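PDB 4TPV: hookworm platelet inhibitor 1 from Ancylostoma caninum, which inhibits platelet aggregation and the adhesion of resting platelets to fibrinogen and collagen, and may act by binding platelet integrins. Local coordinates for residues S65-V70 / G138-G143; K38-V43 / S116-G121. All blocks are in the same frame, centred on the assembly; numbering follows the deposited sequence.

Contact 1: residues S65-V70 / G138-G143; sequences SEEENV and GPEAKG
The E67 carboxylate takes two backbone N-H groups of the facing loop on a single oxygen. The K142 N-H reaches OE2 of E67 over 2.9 Å and almost straight (172°), on the syn lone pair, whereas the A141 N-H comes from above the carboxylate plane, again 2.9 Å from E67 OE2. H117 NE2 is a further partner of this oxygen, and a water joins the other one, E67 OE1, to the K142 carbonyl. At E66, one residue earlier, OE1 forms a salt bridge with K142 NZ (2.8 Å), which also bonds the E66 carbonyl oxygen in its plane, on a lone pair; S107 OG is a third partner of NZ. The lysine is extended until CE and then bends at chi4 (-71°), which turns NZ onto this pair of oxygens. In this CAP-family fold, the type I turn S65-E68 leads into the edge strand 68-73, while 138-143 leaves the neighbouring strand through a cis peptide before P139. Beyond these bonds, the E66 and K142 side chains cross at about a right angle, CD of K142 passes 3.4 Å from the E66 carbonyl oxygen, and CD of E67 rests 3.6 Å from CA of E140.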
loop_
_atom_site.group_PDB
_atom_site.type_symbol
_atom_site.label_atom_id
_atom_site.label_comp_id
_atom_site.label_asym_id
_atom_site.label_seq_id
_atom_site.Cartn_x
_atom_site.Cartn_y
_atom_site.Cartn_z
ATOM N N SER A 65 -1.370 -11.242 -8.652
ATOM C CA SER A 65 -2.021 -10.203 -9.463
ATOM C C SER A 65 -1.254 -8.900 -9.313
ATOM O O SER A 65 -0.407 -8.798 -8.405
ATOM C CB SER A 65 -3.479 -10.008 -9.038
ATOM O OG SER A 65 -3.544 -9.402 -7.751
ATOM N N GLU A 66 -1.545 -7.903 -10.155
ATOM C CA GLU A 66 -0.756 -6.653 -10.105
ATOM C C GLU A 66 -0.928 -5.891 -8.780
ATOM O O GLU A 66 -0.007 -5.163 -8.344
ATOM C CB GLU A 66 -1.097 -5.726 -11.281
ATOM C CG GLU A 66 -0.562 -6.186 -12.635
ATOM C CD GLU A 66 0.959 -6.146 -12.714
ATOM O OE1 GLU A 66 1.593 -5.343 -11.988
ATOM O OE2 GLU A 66 1.522 -6.922 -13.516
ATOM N N GLU A 67 -2.084 -6.049 -8.130
ATOM C CA GLU A 67 -2.359 -5.276 -6.915
ATOM C C GLU A 67 -2.034 -6.041 -5.609
ATOM O O GLU A 67 -2.506 -5.692 -4.529
ATOM C CB GLU A 67 -3.825 -4.806 -6.904
ATOM C CG GLU A 67 -4.023 -3.296 -7.205
ATOM C CD GLU A 67 -3.734 -2.888 -8.649
ATOM O OE1 GLU A 67 -3.838 -3.733 -9.556
ATOM O OE2 GLU A 67 -3.426 -1.702 -8.888
ATOM N N GLU A 68 -1.167 -7.036 -5.702
ATOM C CA GLU A 68 -0.737 -7.767 -4.522
ATOM C C GLU A 68 0.760 -7.591 -4.231
ATOM O O GLU A 68 1.601 -7.641 -5.133
ATOM C CB GLU A 68 -1.050 -9.241 -4.683
ATOM C CG GLU A 68 -0.684 -10.062 -3.471
ATOM C CD GLU A 68 -1.183 -11.472 -3.598
ATOM O OE1 GLU A 68 -0.552 -12.251 -4.322
ATOM O OE2 GLU A 68 -2.237 -11.787 -2.999
ATOM N N ASN A 69 1.073 -7.374 -2.954
ATOM C CA ASN A 69 2.455 -7.424 -2.459
ATOM C C ASN A 69 2.645 -8.647 -1.569
ATOM O O ASN A 69 1.746 -8.987 -0.791
ATOM C CB ASN A 69 2.804 -6.159 -1.662
ATOM C CG ASN A 69 3.123 -4.964 -2.538
ATOM O OD1 ASN A 69 3.065 -5.031 -3.759
ATOM N ND2 ASN A 69 3.460 -3.849 -1.895
ATOM N N VAL A 70 3.797 -9.309 -1.668
ATOM C CA VAL A 70 4.111 -10.441 -0.807
ATOM C C VAL A 70 5.479 -10.270 -0.190
ATOM O O VAL A 70 6.402 -9.764 -0.841
ATOM C CB VAL A 70 4.060 -11.774 -1.591
ATOM C CG1 VAL A 70 4.291 -12.981 -0.663
ATOM C CG2 VAL A 70 2.730 -11.894 -2.308
ATOM N N GLY A 138 -6.128 -1.219 -3.701
ATOM C CA GLY A 138 -7.186 -0.816 -4.617
ATOM C C GLY A 138 -7.271 0.693 -4.764
ATOM O O GLY A 138 -6.711 1.432 -3.958
ATOM N N PRO A 139 -7.939 1.164 -5.829
ATOM C CA PRO A 139 -8.523 0.311 -6.870
ATOM C C PRO A 139 -7.481 -0.227 -7.833
ATOM O O PRO A 139 -6.315 0.172 -7.806
ATOM C CB PRO A 139 -9.499 1.251 -7.604
ATOM C CG PRO A 139 -9.250 2.636 -7.063
ATOM C CD PRO A 139 -8.067 2.593 -6.145
ATOM N N GLU A 140 -7.894 -1.147 -8.692
ATOM C CA GLU A 140 -6.959 -1.718 -9.653
ATOM C C GLU A 140 -6.512 -0.705 -10.708
ATOM O O GLU A 140 -7.332 -0.055 -11.361
ATOM C CB GLU A 140 -7.580 -2.941 -10.328
ATOM C CG GLU A 140 -7.781 -4.122 -9.391
ATOM C CD GLU A 140 -8.521 -5.270 -10.061
ATOM O OE1 GLU A 140 -8.967 -5.101 -11.219
ATOM O OE2 GLU A 140 -8.658 -6.337 -9.427
ATOM N N ALA A 141 -5.199 -0.593 -10.874
ATOM C CA ALA A 141 -4.615 0.413 -11.748
ATOM C C ALA A 141 -3.206 0.045 -12.216
ATOM O O ALA A 141 -2.798 0.443 -13.300
ATOM C CB ALA A 141 -4.580 1.760 -11.033
ATOM N N LYS A 142 -2.453 -0.688 -11.399
ATOM C CA LYS A 142 -1.042 -0.959 -11.677
ATOM C C LYS A 142 -0.859 -1.889 -12.889
ATOM O O LYS A 142 -1.624 -2.826 -13.094
ATOM C CB LYS A 142 -0.370 -1.558 -10.441
ATOM C CG LYS A 142 1.082 -2.053 -10.614
ATOM C CD LYS A 142 1.675 -2.294 -9.213
ATOM C CE LYS A 142 2.907 -3.221 -9.201
ATOM N NZ LYS A 142 2.559 -4.655 -9.487
ATOM N N GLY A 143 0.160 -1.622 -13.695
ATOM C CA GLY A 143 0.429 -2.430 -14.869
ATOM C C GLY A 143 1.720 -1.995 -15.532
ATOM O O GLY A 143 2.113 -0.827 -15.423
HETATM O O HOH W 1 -4.125 -3.607 -12.230
#

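Contact 2: residues K38-V43 / S116-G121; sequences KMRTMV and SHDKLG
V43 and K119 form a parallel beta bridge, in which strand 43-44 adds to one side of strand 119-127 at the edge of the CAP-domain sheet. Two backbone hydrogen bonds make it: the V43 N-H to the D118 carbonyl oxygen (2.9 Å) and the L120 N-H to the V43 carbonyl oxygen (3.3 Å). The first approaches from above the D118 carbonyl plane, 47° out of it. Two CA-H...O contacts reinforce the pairing, from M42 CA to the D118 carbonyl oxygen and from K119 CA to the V43 carbonyl oxygen. On the side away from V43, D118 and K119 both face G138 of strand 130-138, a classic beta bulge.

The charged interactions lie where the segments run up to the bridge. The D118 and R40 side chains run alongside each other in the same direction, yet their carboxylate and guanidinium planes are turned 75° apart. OD2 of D118 sits over the centre of the guanidinium face, 3.1 Å from CZ of R40, so the pair is held by charge without an N-H aimed at the oxygen. K119, whose chain runs outward beside D118, adds a weak bond from NZ to D118 OD1 and completes a salt-bridge network. R40 also makes a cation-pi contact with Y161.

On the side facing helix 13-34 and Y137 the contacts are apolar. M42 runs extended beyond CG (chi2 180°) beside H117, its CE 3.8 Å from H117 CB, while M42 CB meets CD2 of L120 at 4.2 Å. Y137 touches both M42 and L120, and H23 of helix 13-34 packs on L120.

A water bridge links the segments near R40: the water donates to the S116 carbonyl oxygen and accepts a weak bond from R40 NH1.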
loop_
_atom_site.group_PDB
_atom_site.type_symbol
_atom_site.label_atom_id
_atom_site.label_comp_id
_atom_site.label_asym_id
_atom_site.label_seq_id
_atom_site.Cartn_x
_atom_site.Cartn_y
_atom_site.Cartn_z
ATOM N N LYS A 38 -1.168 14.036 -7.123
ATOM C CA LYS A 38 -2.441 13.478 -6.649
ATOM C C LYS A 38 -2.258 12.125 -5.960
ATOM O O LYS A 38 -2.930 11.130 -6.264
ATOM C CB LYS A 38 -3.441 13.392 -7.806
ATOM C CG LYS A 38 -2.967 12.713 -9.071
ATOM C CD LYS A 38 -4.125 12.622 -10.066
ATOM C CE LYS A 38 -3.640 12.179 -11.436
ATOM N NZ LYS A 38 -4.783 12.105 -12.409
ATOM N N MET A 39 -1.355 12.112 -4.984
ATOM C CA MET A 39 -1.127 10.905 -4.197
ATOM C C MET A 39 -2.244 10.782 -3.181
ATOM O O MET A 39 -2.407 11.645 -2.333
ATOM C CB MET A 39 0.229 10.951 -3.493
ATOM C CG MET A 39 0.548 9.674 -2.733
ATOM S SD MET A 39 1.192 8.358 -3.774
ATOM C CE MET A 39 2.828 8.957 -4.224
ATOM N N ARG A 40 -3.019 9.706 -3.269
ATOM C CA ARG A 40 -4.134 9.507 -2.327
ATOM C C ARG A 40 -3.711 8.980 -0.957
ATOM O O ARG A 40 -2.789 8.177 -0.816
ATOM C CB ARG A 40 -5.171 8.555 -2.939
ATOM C CG ARG A 40 -5.859 9.173 -4.184
ATOM C CD ARG A 40 -7.175 8.508 -4.556
ATOM N NE ARG A 40 -8.218 8.813 -3.568
ATOM C CZ ARG A 40 -9.520 8.771 -3.824
ATOM N NH1 ARG A 40 -9.947 8.454 -5.033
ATOM N NH2 ARG A 40 -10.390 9.053 -2.863
ATOM N N THR A 41 -4.447 9.419 0.057
ATOM C CA THR A 41 -4.364 8.818 1.377
ATOM C C THR A 41 -4.949 7.428 1.287
ATOM O O THR A 41 -6.035 7.252 0.723
ATOM C CB THR A 41 -5.141 9.618 2.412
ATOM O OG1 THR A 41 -4.695 10.974 2.401
ATOM C CG2 THR A 41 -4.932 9.041 3.816
ATOM N N MET A 42 -4.228 6.444 1.818
ATOM C CA MET A 42 -4.817 5.108 1.956
ATOM C C MET A 42 -5.644 4.947 3.212
ATOM O O MET A 42 -5.307 5.458 4.288
ATOM C CB MET A 42 -3.750 4.026 1.965
ATOM C CG MET A 42 -3.123 3.749 0.613
ATOM S SD MET A 42 -1.866 2.448 0.734
ATOM C CE MET A 42 -1.568 2.156 -1.017
ATOM N N VAL A 43 -6.729 4.197 3.062
ATOM C CA VAL A 43 -7.582 3.823 4.184
ATOM C C VAL A 43 -7.596 2.304 4.279
ATOM O O VAL A 43 -7.602 1.628 3.254
ATOM C CB VAL A 43 -9.015 4.360 3.999
ATOM C CG1 VAL A 43 -9.956 3.783 5.060
ATOM C CG2 VAL A 43 -9.003 5.881 4.006
ATOM N N SER A 116 -3.104 6.573 -7.412
ATOM C CA SER A 116 -4.549 6.409 -7.338
ATOM C C SER A 116 -4.949 5.328 -6.335
ATOM O O SER A 116 -6.145 5.147 -6.060
ATOM C CB SER A 116 -5.138 6.088 -8.717
ATOM O OG SER A 116 -4.536 4.927 -9.261
ATOM N N HIS A 117 -3.977 4.614 -5.788
ATOM C CA HIS A 117 -4.312 3.644 -4.734
ATOM C C HIS A 117 -4.801 4.349 -3.470
ATOM O O HIS A 117 -4.105 5.209 -2.939
ATOM C CB HIS A 117 -3.116 2.750 -4.386
ATOM C CG HIS A 117 -2.911 1.617 -5.337
ATOM N ND1 HIS A 117 -1.778 0.828 -5.320
ATOM C CD2 HIS A 117 -3.679 1.149 -6.349
ATOM C CE1 HIS A 117 -1.858 -0.072 -6.283
ATOM N NE2 HIS A 117 -3.005 0.093 -6.917
ATOM N N ASP A 118 -5.976 3.965 -2.962
ATOM C CA ASP A 118 -6.488 4.626 -1.757
ATOM C C ASP A 118 -6.995 3.634 -0.711
ATOM O O ASP A 118 -7.592 4.032 0.285
ATOM C CB ASP A 118 -7.603 5.619 -2.117
ATOM C CG ASP A 118 -8.813 4.966 -2.762
ATOM O OD1 ASP A 118 -8.913 3.730 -2.827
ATOM O OD2 ASP A 118 -9.700 5.721 -3.215
ATOM N N LYS A 119 -6.746 2.353 -0.946
ATOM C CA LYS A 119 -7.197 1.307 -0.026
ATOM C C LYS A 119 -6.149 0.199 0.061
ATOM O O LYS A 119 -5.500 -0.139 -0.930
ATOM C CB LYS A 119 -8.539 0.706 -0.475
ATOM C CG LYS A 119 -9.719 1.648 -0.462
ATOM C CD LYS A 119 -10.931 0.956 -1.092
ATOM C CE LYS A 119 -12.189 1.801 -0.943
ATOM N NZ LYS A 119 -12.075 3.116 -1.642
ATOM N N LEU A 120 -5.949 -0.342 1.260
ATOM C CA LEU A 120 -5.178 -1.571 1.406
ATOM C C LEU A 120 -5.817 -2.479 2.448
ATOM O O LEU A 120 -6.555 -2.023 3.330
ATOM C CB LEU A 120 -3.714 -1.289 1.804
ATOM C CG LEU A 120 -3.479 -1.063 3.307
ATOM C CD1 LEU A 120 -1.984 -1.114 3.622
ATOM C CD2 LEU A 120 -4.074 0.261 3.755
ATOM N N GLY A 121 -5.518 -3.764 2.336
ATOM C CA GLY A 121 -5.875 -4.729 3.363
ATOM C C GLY A 121 -4.785 -5.768 3.374
ATOM O O GLY A 121 -4.265 -6.113 2.317
HETATM O O HOH W 2 -8.601 6.289 -6.676
#

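How the contacts relate
The two contacts lie about 12 Å apart, centre to centre, and reach the same mixed sheet from its two edges: strand 43-44 in contact 2 and strand 68-73 in contact 1, with 119-127 and 130-138 between them. Along the chain their segments alternate, 38-43, 65-70, 116-121, 138-143, so the pairings interlock instead of following one another. They also touch directly: the probable hydrogen bond between E67 OE2 and H117 NE2, 2.7 Å long, joins them, and P139 packs against S116 and H117. Four sequence-distant pieces of the CAP domain thus meet around the ends of the central strands, within a single monomeric chain.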